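Local coordinates for RNA-induced transcriptional silencing complex protein tas3 (Schizosaccharomyces pombe, PDB 3D1B) that acts as a molecular adaptor in the core of the RNA-induced transcriptional silencing complex, with Ago1 and Chp1, in RNA interference-dependent heterochromatin formation and accurate chromosome segregation, at residues A[72-75]-A[76-80]; A[92-95]-A[96-100]; A[105-108]-A[109-113]. All coordinates share one frame; numbering follows the deposited sequence.

Contact 1. Residues A[72-75]-A[76-80]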
ATOM      1  N   GLN A  72     -22.285  10.974  -2.698  1.00 22.00           N
ATOM      2  CA  GLN A  72     -21.781  12.121  -3.441  1.00 21.59           C
ATOM      3  C   GLN A  72     -21.896  11.889  -4.951  1.00 22.19           C
ATOM      4  O   GLN A  72     -21.755  10.762  -5.431  1.00 21.57           O
ATOM      5  CB  GLN A  72     -20.330  12.389  -3.018  1.00 21.02           C
ATOM      6  CG  GLN A  72     -20.182  12.479  -1.496  1.00 21.85           C
ATOM      7  CD  GLN A  72     -18.792  12.891  -1.040  1.00 22.02           C
ATOM      8  OE1 GLN A  72     -18.311  13.972  -1.384  1.00 24.15           O
ATOM      9  NE2 GLN A  72     -18.146  12.033  -0.253  1.00 19.59           N
ATOM     10  N   PRO A  73     -22.150  12.960  -5.721  1.00 23.40           N
ATOM     11  CA  PRO A  73     -22.302  12.907  -7.183  1.00 22.23           C
ATOM     12  C   PRO A  73     -21.123  12.351  -7.978  1.00 22.78           C
ATOM     13  O   PRO A  73     -19.967  12.658  -7.695  1.00 22.59           O
ATOM     14  CB  PRO A  73     -22.630  14.352  -7.549  1.00 23.62           C
ATOM     15  CG  PRO A  73     -21.935  15.141  -6.486  1.00 25.55           C
ATOM     16  CD  PRO A  73     -22.232  14.350  -5.235  1.00 24.32           C
ATOM     17  N   LEU A  74     -21.430  11.542  -8.988  1.00 21.04           N
ATOM     18  CA  LEU A  74     -20.397  10.933  -9.817  1.00 19.89           C
ATOM     19  C   LEU A  74     -19.563  11.911 -10.647  1.00 20.45           C
ATOM     20  O   LEU A  74     -18.336  11.829 -10.655  1.00 18.38           O
ATOM     21  CB  LEU A  74     -21.015   9.878 -10.741  1.00 20.57           C
ATOM     22  CG  LEU A  74     -20.078   9.217 -11.754  1.00 20.23           C
ATOM     23  CD1 LEU A  74     -18.911   8.548 -11.036  1.00 20.99           C
ATOM     24  CD2 LEU A  74     -20.855   8.195 -12.566  1.00 22.74           C
ATOM     25  N   PRO A  75     -20.211  12.845 -11.367  1.00 20.02           N
ATOM     26  CA  PRO A  75     -19.450  13.801 -12.179  1.00 19.64           C
ATOM     27  C   PRO A  75     -18.347  14.526 -11.406  1.00 19.78           C
ATOM     28  O   PRO A  75     -17.229  14.668 -11.899  1.00 19.69           O
ATOM     29  CB  PRO A  75     -20.528  14.762 -12.684  1.00 22.16           C
ATOM     30  CG  PRO A  75     -21.722  13.887 -12.800  1.00 20.17           C
ATOM     31  CD  PRO A  75     -21.660  13.069 -11.521  1.00 22.52           C
ATOM     32  N   GLU A  76     -18.662  14.989 -10.200  1.00 18.32           N
ATOM     33  CA  GLU A  76     -17.667  15.693  -9.397  1.00 19.84           C
ATOM     34  C   GLU A  76     -16.518  14.767  -9.013  1.00 18.11           C
ATOM     35  O   GLU A  76     -15.362  15.191  -8.944  1.00 18.29           O
ATOM     36  CB  GLU A  76     -18.300  16.281  -8.135  1.00 22.74           C
ATOM     37  CG  GLU A  76     -19.199  17.484  -8.400  1.00 26.61           C
ATOM     38  CD  GLU A  76     -20.621  17.098  -8.759  1.00 32.01           C
ATOM     39  OE1 GLU A  76     -20.814  16.143  -9.543  1.00 31.34           O
ATOM     40  OE2 GLU A  76     -21.551  17.761  -8.257  1.00 37.70           O
ATOM     41  N   GLN A  77     -16.834  13.502  -8.766  1.00 17.13           N
ATOM     42  CA  GLN A  77     -15.791  12.557  -8.400  1.00 16.70           C
ATOM     43  C   GLN A  77     -14.897  12.266  -9.590  1.00 15.73           C
ATOM     44  O   GLN A  77     -13.687  12.090  -9.435  1.00 15.68           O
ATOM     45  CB  GLN A  77     -16.406  11.271  -7.856  1.00 18.69           C
ATOM     46  CG  GLN A  77     -17.142  11.509  -6.553  1.00 25.33           C
ATOM     47  CD  GLN A  77     -17.486  10.230  -5.845  1.00 30.43           C
ATOM     48  OE1 GLN A  77     -16.600   9.506  -5.381  1.00 29.50           O
ATOM     49  NE2 GLN A  77     -18.779   9.932  -5.756  1.00 31.26           N
ATOM     50  N   LEU A  78     -15.484  12.226 -10.783  1.00 15.07           N
ATOM     51  CA  LEU A  78     -14.692  11.974 -11.983  1.00 17.90           C
ATOM     52  C   LEU A  78     -13.787  13.168 -12.276  1.00 17.06           C
ATOM     53  O   LEU A  78     -12.646  13.001 -12.693  1.00 17.08           O
ATOM     54  CB  LEU A  78     -15.601  11.690 -13.182  1.00 15.76           C
ATOM     55  CG  LEU A  78     -16.419  10.400 -13.059  1.00 17.69           C
ATOM     56  CD1 LEU A  78     -17.288  10.225 -14.299  1.00 18.31           C
ATOM     57  CD2 LEU A  78     -15.491   9.217 -12.892  1.00 18.26           C
ATOM     58  N   MET A  79     -14.290  14.374 -12.046  1.00 17.63           N
ATOM     59  CA  MET A  79     -13.483  15.564 -12.283  1.00 20.25           C
ATOM     60  C   MET A  79     -12.345  15.586 -11.263  1.00 19.02           C
ATOM     61  O   MET A  79     -11.234  16.015 -11.572  1.00 19.47           O
ATOM     62  CB  MET A  79     -14.338  16.824 -12.150  1.00 23.84           C
ATOM     63  CG  MET A  79     -13.718  18.068 -12.776  1.00 28.45           C
ATOM     64  SD  MET A  79     -13.415  17.863 -14.550  1.00 33.67           S
ATOM     65  CE  MET A  79     -15.033  17.656 -15.122  1.00 24.82           C
ATOM     66  N   PHE A  80     -12.625  15.121 -10.046  1.00 18.00           N
ATOM     67  CA  PHE A  80     -11.603  15.081  -8.996  1.00 16.66           C
ATOM     68  C   PHE A  80     -10.471  14.156  -9.429  1.00 15.83           C
ATOM     69  O   PHE A  80      -9.295  14.479  -9.263  1.00 17.02           O
ATOM     70  CB  PHE A  80     -12.194  14.561  -7.679  1.00 14.91           C
ATOM     71  CG  PHE A  80     -11.179  14.414  -6.569  1.00 16.76           C
ATOM     72  CD1 PHE A  80     -10.876  15.490  -5.731  1.00 18.66           C
ATOM     73  CD2 PHE A  80     -10.514  13.205  -6.373  1.00 16.64           C
ATOM     74  CE1 PHE A  80      -9.924  15.363  -4.715  1.00 17.90           C
ATOM     75  CE2 PHE A  80      -9.553  13.069  -5.354  1.00 17.00           C
ATOM     76  CZ  PHE A  80      -9.262  14.151  -4.529  1.00 16.02           C
TER
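Leu74 and Leu78 are joined by a backbone bond one turn apart at the start of helix 74-84: Leu78 N donates to Leu74 O over 2.9 Å, approaching nearly straight along the C=O direction. Met79 N bonds to Pro75 O at 3.0 Å, with the donor tilted out of the carbonyl plane. Before these two the bonds stretch. Pro73 holds the N-cap position, and Gln77 N reaches its carbonyl O only weakly, at 3.4 Å. Gln77 adds a second weak bond through its side chain: CG stands anti to the carbonyl carbon (chi1 -65°) and the extended chain runs back toward the helix start, where NE2 lies 3.1 Å from Gln72 O, at a bent N-H...O angle of 126°. The Gln72 amide itself bonds to Leu109 N, at the start of helix 109-122, and to Leu107 O in the loop before it.

Glu76 turns on itself at chi2 (86°), which brings its carboxylate back against the CB-CG edge of the Pro73 ring. OE2 lies 3.2 Å from Pro73 CG, while OE1 is at 3.2 Å from CB, so the contact is an oxygen-to-CH one. A negative charge in the first turn would probably suit the helix dipole. On another flank Leu74 and Leu78 meet at a slant, Leu74 CD1 lying 3.7 Å from Leu78 CG. This patch is at the surface.

Helix 74-84 is one of the helices of the all-alpha C-terminal motif of Tas3. Gln72 and Gln77 rest against helix 89-105 at Val102; Glu76 touches Leu109, and Phe80, buried, packs on Leu109, Ala112 and Ser113 of helix 109-122, so this outer helix lies against both of its successors.

Contact 2. Residues A[92-95]-A[96-100]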
ATOM      1  N   LYS A  92      -0.156  13.886  -5.482  1.00 16.06           N
ATOM      2  CA  LYS A  92      -0.921  12.793  -6.081  1.00 14.97           C
ATOM      3  C   LYS A  92      -1.119  11.650  -5.090  1.00 15.44           C
ATOM      4  O   LYS A  92      -2.200  11.062  -5.012  1.00 15.42           O
ATOM      5  CB  LYS A  92      -0.218  12.265  -7.338  1.00 16.58           C
ATOM      6  CG  LYS A  92      -1.000  11.151  -8.029  1.00 20.01           C
ATOM      7  CD  LYS A  92      -0.317  10.648  -9.298  1.00 21.16           C
ATOM      8  CE  LYS A  92      -0.273  11.713 -10.381  1.00 24.16           C
ATOM      9  NZ  LYS A  92       0.301  11.158 -11.653  1.00 22.97           N
ATOM     10  N   ALA A  93      -0.072  11.327  -4.336  1.00 14.39           N
ATOM     11  CA  ALA A  93      -0.162  10.251  -3.356  1.00 14.92           C
ATOM     12  C   ALA A  93      -1.121  10.629  -2.230  1.00 14.20           C
ATOM     13  O   ALA A  93      -1.854   9.783  -1.716  1.00 15.32           O
ATOM     14  CB  ALA A  93       1.221   9.932  -2.794  1.00 16.17           C
ATOM     15  N   VAL A  94      -1.090  11.895  -1.827  1.00 12.70           N
ATOM     16  CA  VAL A  94      -1.994  12.375  -0.783  1.00 12.00           C
ATOM     17  C   VAL A  94      -3.422  12.294  -1.312  1.00 13.26           C
ATOM     18  O   VAL A  94      -4.321  11.809  -0.629  1.00 12.50           O
ATOM     19  CB  VAL A  94      -1.683  13.835  -0.402  1.00 13.69           C
ATOM     20  CG1 VAL A  94      -2.796  14.399   0.482  1.00 13.27           C
ATOM     21  CG2 VAL A  94      -0.348  13.899   0.318  1.00 13.81           C
ATOM     22  N   GLY A  95      -3.620  12.769  -2.539  1.00 14.12           N
ATOM     23  CA  GLY A  95      -4.941  12.736  -3.143  1.00 15.20           C
ATOM     24  C   GLY A  95      -5.529  11.334  -3.230  1.00 15.52           C
ATOM     25  O   GLY A  95      -6.695  11.114  -2.884  1.00 15.23           O
ATOM     26  N   SER A  96      -4.734  10.375  -3.695  1.00 15.23           N
ATOM     27  CA  SER A  96      -5.222   9.002  -3.814  1.00 14.22           C
ATOM     28  C   SER A  96      -5.572   8.412  -2.444  1.00 15.82           C
ATOM     29  O   SER A  96      -6.588   7.735  -2.291  1.00 16.48           O
ATOM     30  CB  SER A  96      -4.173   8.120  -4.500  1.00 17.39           C
ATOM     31  OG  SER A  96      -4.621   6.776  -4.583  1.00 20.67           O
ATOM     32  N   SER A  97      -4.740   8.683  -1.440  1.00 15.34           N
ATOM     33  CA  SER A  97      -4.991   8.153  -0.105  1.00 15.58           C
ATOM     34  C   SER A  97      -6.225   8.789   0.539  1.00 16.67           C
ATOM     35  O   SER A  97      -6.984   8.111   1.232  1.00 14.99           O
ATOM     36  CB  SER A  97      -3.758   8.359   0.784  1.00 21.03           C
ATOM     37  OG  SER A  97      -3.367   9.719   0.797  1.00 28.21           O
ATOM     38  N   ILE A  98      -6.429  10.084   0.309  1.00 15.28           N
ATOM     39  CA  ILE A  98      -7.591  10.767   0.867  1.00 14.50           C
ATOM     40  C   ILE A  98      -8.849  10.319   0.128  1.00 16.66           C
ATOM     41  O   ILE A  98      -9.921  10.217   0.724  1.00 14.20           O
ATOM     42  CB  ILE A  98      -7.454  12.306   0.765  1.00 14.80           C
ATOM     43  CG1 ILE A  98      -6.314  12.790   1.666  1.00 17.65           C
ATOM     44  CG2 ILE A  98      -8.754  12.982   1.191  1.00 18.84           C
ATOM     45  CD1 ILE A  98      -6.560  12.555   3.155  1.00 19.49           C
ATOM     46  N   TYR A  99      -8.716  10.031  -1.163  1.00 16.39           N
ATOM     47  CA  TYR A  99      -9.875   9.585  -1.936  1.00 15.54           C
ATOM     48  C   TYR A  99     -10.400   8.245  -1.402  1.00 16.43           C
ATOM     49  O   TYR A  99     -11.578   7.919  -1.574  1.00 14.90           O
ATOM     50  CB  TYR A  99      -9.526   9.475  -3.423  1.00 15.97           C
ATOM     51  CG  TYR A  99     -10.753   9.286  -4.286  1.00 15.75           C
ATOM     52  CD1 TYR A  99     -11.733  10.276  -4.355  1.00 15.90           C
ATOM     53  CD2 TYR A  99     -10.966   8.092  -4.982  1.00 15.59           C
ATOM     54  CE1 TYR A  99     -12.902  10.086  -5.092  1.00 15.72           C
ATOM     55  CE2 TYR A  99     -12.137   7.892  -5.724  1.00 14.79           C
ATOM     56  CZ  TYR A  99     -13.097   8.892  -5.772  1.00 17.95           C
ATOM     57  OH  TYR A  99     -14.255   8.705  -6.491  1.00 15.30           O
ATOM     58  N   LYS A 100      -9.529   7.461  -0.765  1.00 15.35           N
ATOM     59  CA  LYS A 100      -9.950   6.192  -0.169  1.00 15.58           C
ATOM     60  C   LYS A 100     -10.973   6.514   0.920  1.00 14.78           C
ATOM     61  O   LYS A 100     -11.890   5.738   1.181  1.00 14.93           O
ATOM     62  CB  LYS A 100      -8.779   5.466   0.508  1.00 17.53           C
ATOM     63  CG  LYS A 100      -7.662   5.036  -0.403  1.00 19.67           C
ATOM     64  CD  LYS A 100      -8.127   3.985  -1.394  1.00 20.66           C
ATOM     65  CE  LYS A 100      -7.004   3.646  -2.360  1.00 22.92           C
ATOM     66  NZ  LYS A 100      -7.503   2.880  -3.536  1.00 18.59           N
TER
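Lys92 to Tyr99 form a regular piece of helix 89-105, in which four successive backbone N-H groups each reach the carbonyl four residues back. Ser96 N to Lys92 O, Ile98 N to Val94 O and Tyr99 N to Gly95 O all measure 2.9 Å, and Ser97 N to Ala93 O is slightly longer at 3.1 Å.

Ser97 adds a side-chain feature familiar from helical serines. Its hydroxyl occupies the crowded position between backbone N and carbonyl carbon (chi1 54°), which bends OG back over the preceding turn. There it sits 2.7 Å from Val94 O and 2.9 Å from Ala93 O. The hydroxyl lies within reach of both carbonyls, so this buried polar group finds its partner in the main chain of its own helix.

Val94 and Ile98, one turn apart, run alongside each other and form one apolar ridge. Val94 CG1 meets Ile98 CG1 at 4.0 Å, and the same Ile98 CG1 also passes close to Val94 O, at 3.2 Å. Tyr99 leans by its CB on Gly95 O, while its ring extends off the helix toward Phe80.

The helix packs against three neighbours, with Ile98 shared between helix 52-60 and helix 109-122. Ala93 and Ser97 pack on Leu56 of helix 52-60, with Ser97 and Ile98 also touching Phe60, while Val94 and Ile98 bear on Ile115 of helix 109-122. The Tyr99 ring meets Phe80 of helix 74-84, and this central helix therefore joins helix 52-60 to helices 74-84 and 109-122.

Contact 3. Residues A[105-108]-A[109-113]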
ATOM      1  N   LYS A 105     -15.411   6.190   3.486  1.00 15.42           N
ATOM      2  CA  LYS A 105     -15.906   6.774   4.722  1.00 17.02           C
ATOM      3  C   LYS A 105     -16.717   8.037   4.505  1.00 17.88           C
ATOM      4  O   LYS A 105     -17.003   8.770   5.454  1.00 17.82           O
ATOM      5  CB  LYS A 105     -14.732   7.043   5.660  1.00 17.18           C
ATOM      6  CG  LYS A 105     -13.971   5.773   5.996  1.00 20.54           C
ATOM      7  CD  LYS A 105     -12.756   6.052   6.839  1.00 23.54           C
ATOM      8  CE  LYS A 105     -12.175   4.756   7.379  1.00 24.86           C
ATOM      9  NZ  LYS A 105     -10.969   4.998   8.214  1.00 24.87           N
ATOM     10  N   ASN A 106     -17.083   8.291   3.254  1.00 16.84           N
ATOM     11  CA  ASN A 106     -17.890   9.455   2.918  1.00 19.29           C
ATOM     12  C   ASN A 106     -17.244  10.794   3.247  1.00 18.13           C
ATOM     13  O   ASN A 106     -17.947  11.766   3.517  1.00 17.38           O
ATOM     14  CB  ASN A 106     -19.246   9.358   3.622  1.00 20.23           C
ATOM     15  CG  ASN A 106     -20.070   8.183   3.132  1.00 23.78           C
ATOM     16  OD1 ASN A 106     -20.658   7.444   3.927  1.00 29.18           O
ATOM     17  ND2 ASN A 106     -20.129   8.012   1.820  1.00 20.80           N
ATOM     18  N   LEU A 107     -15.914  10.857   3.235  1.00 16.18           N
ATOM     19  CA  LEU A 107     -15.248  12.121   3.508  1.00 14.42           C
ATOM     20  C   LEU A 107     -15.670  13.064   2.381  1.00 15.81           C
ATOM     21  O   LEU A 107     -15.656  12.692   1.210  1.00 14.36           O
ATOM     22  CB  LEU A 107     -13.720  11.927   3.542  1.00 15.31           C
ATOM     23  CG  LEU A 107     -12.849  13.154   3.851  1.00 15.26           C
ATOM     24  CD1 LEU A 107     -11.574  12.727   4.564  1.00 15.92           C
ATOM     25  CD2 LEU A 107     -12.514  13.883   2.559  1.00 15.30           C
ATOM     26  N   SER A 108     -16.068  14.279   2.741  1.00 14.83           N
ATOM     27  CA  SER A 108     -16.528  15.265   1.764  1.00 17.22           C
ATOM     28  C   SER A 108     -15.523  15.561   0.652  1.00 17.39           C
ATOM     29  O   SER A 108     -14.373  15.905   0.923  1.00 17.73           O
ATOM     30  CB  SER A 108     -16.887  16.564   2.483  1.00 21.58           C
ATOM     31  OG  SER A 108     -17.183  17.575   1.543  1.00 27.24           O
ATOM     32  N   LEU A 109     -15.967  15.453  -0.599  1.00 15.52           N
ATOM     33  CA  LEU A 109     -15.080  15.706  -1.737  1.00 17.85           C
ATOM     34  C   LEU A 109     -14.497  17.124  -1.712  1.00 19.27           C
ATOM     35  O   LEU A 109     -13.328  17.324  -2.042  1.00 18.81           O
ATOM     36  CB  LEU A 109     -15.823  15.470  -3.056  1.00 20.19           C
ATOM     37  CG  LEU A 109     -14.942  15.374  -4.306  1.00 21.67           C
ATOM     38  CD1 LEU A 109     -14.073  14.121  -4.218  1.00 20.31           C
ATOM     39  CD2 LEU A 109     -15.808  15.326  -5.561  1.00 22.77           C
ATOM     40  N   ASP A 110     -15.300  18.115  -1.326  1.00 20.49           N
ATOM     41  CA  ASP A 110     -14.796  19.484  -1.270  1.00 22.19           C
ATOM     42  C   ASP A 110     -13.630  19.568  -0.291  1.00 20.71           C
ATOM     43  O   ASP A 110     -12.653  20.273  -0.539  1.00 20.42           O
ATOM     44  CB  ASP A 110     -15.892  20.457  -0.827  1.00 26.70           C
ATOM     45  CG  ASP A 110     -17.025  20.551  -1.825  1.00 32.96           C
ATOM     46  OD1 ASP A 110     -16.743  20.690  -3.033  1.00 34.89           O
ATOM     47  OD2 ASP A 110     -18.200  20.496  -1.399  1.00 38.26           O
ATOM     48  N   PHE A 111     -13.741  18.846   0.821  1.00 18.97           N
ATOM     49  CA  PHE A 111     -12.694  18.830   1.842  1.00 17.14           C
ATOM     50  C   PHE A 111     -11.457  18.134   1.270  1.00 17.33           C
ATOM     51  O   PHE A 111     -10.320  18.582   1.476  1.00 17.47           O
ATOM     52  CB  PHE A 111     -13.202  18.083   3.079  1.00 18.57           C
ATOM     53  CG  PHE A 111     -12.279  18.153   4.264  1.00 18.45           C
ATOM     54  CD1 PHE A 111     -12.102  19.347   4.958  1.00 22.65           C
ATOM     55  CD2 PHE A 111     -11.611  17.017   4.709  1.00 19.17           C
ATOM     56  CE1 PHE A 111     -11.272  19.403   6.086  1.00 22.68           C
ATOM     57  CE2 PHE A 111     -10.783  17.061   5.833  1.00 19.78           C
ATOM     58  CZ  PHE A 111     -10.615  18.257   6.520  1.00 20.67           C
ATOM     59  N   ALA A 112     -11.677  17.040   0.547  1.00 16.79           N
ATOM     60  CA  ALA A 112     -10.572  16.308  -0.058  1.00 15.64           C
ATOM     61  C   ALA A 112      -9.812  17.233  -1.006  1.00 17.01           C
ATOM     62  O   ALA A 112      -8.590  17.211  -1.054  1.00 15.85           O
ATOM     63  CB  ALA A 112     -11.094  15.093  -0.819  1.00 15.76           C
ATOM     64  N   SER A 113     -10.544  18.047  -1.762  1.00 16.28           N
ATOM     65  CA  SER A 113      -9.911  18.969  -2.693  1.00 16.34           C
ATOM     66  C   SER A 113      -9.060  19.999  -1.950  1.00 16.70           C
ATOM     67  O   SER A 113      -7.996  20.393  -2.428  1.00 16.41           O
ATOM     68  CB  SER A 113     -10.966  19.670  -3.552  1.00 15.77           C
ATOM     69  OG  SER A 113     -11.546  18.749  -4.470  1.00 19.09           O
TER
HETATM   70  O   HOH W   1     -18.309  17.922  -1.023  1.00 30.54           O
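Leu107 carries the close-packed side of this turn, where its CD2 methyl touches two residues of the helix that follows. With CG anti to the backbone nitrogen (chi1 -179°), the side chain swings forward over the first turn. CD2 comes to 3.9 Å from Phe111 CD2 and to 3.9 Å from Ala112 CB. Because it lies in the plane of the Phe111 ring, the methyl group meets the rim of the aromatic ring and not its face. The Leu107 and Phe111 side chains cross at about a right angle. Phe111 CB also lies 3.3 Å from Ser108 O.

This is a short linker between two successive helices, 89-105 and 109-122, of an all-helical motif. Asn106, with positive phi, leaves the first helix, and Ser108 is the N-cap of the second. The carbonyl of Ser108 accepts Ala112 N at 2.9 Å, in the carbonyl plane, as the opening bond of a regular helix. Leu107 is enclosed further by Phe66, Leu101 and Val102, and Phe111 by Phe66 and Pro67.

Toward solvent the cap is looser and works through water. Ser108 OG bonds to a water at 2.8 Å, and that water accepts from Asp110 N at 3.0 Å, bridging the serine hydroxyl to an amide of the first turn. The same water gives a weak bond to Asp110 OD2 at 2.6 Å. Asp110 is exposed, its carboxylate beside the helix start.

How the contacts relate
The three contacts follow one another along the chain and converge in space, with contacts 1 and 2 centred about 15 Å apart and contact 3 about 11 Å from each. Contact 1 is tied to contact 3 by the Gln72 amide, whose OE1 takes Leu109 N at 2.9 Å and whose NE2 gives to Leu107 O at 3.0 Å; one side chain thus joins the start of helix 74-84 to that of helix 109-122. Contacts 1 and 2 meet through a weak hydrogen bond between Gln77 OE1 and Tyr99 OH, 2.7 Å apart, and through the Phe80 and Tyr99 rings, inclined by about 20°. Ile98 CG2, 3.7 Å from Ala112 CB, packs contact 2 against contact 3.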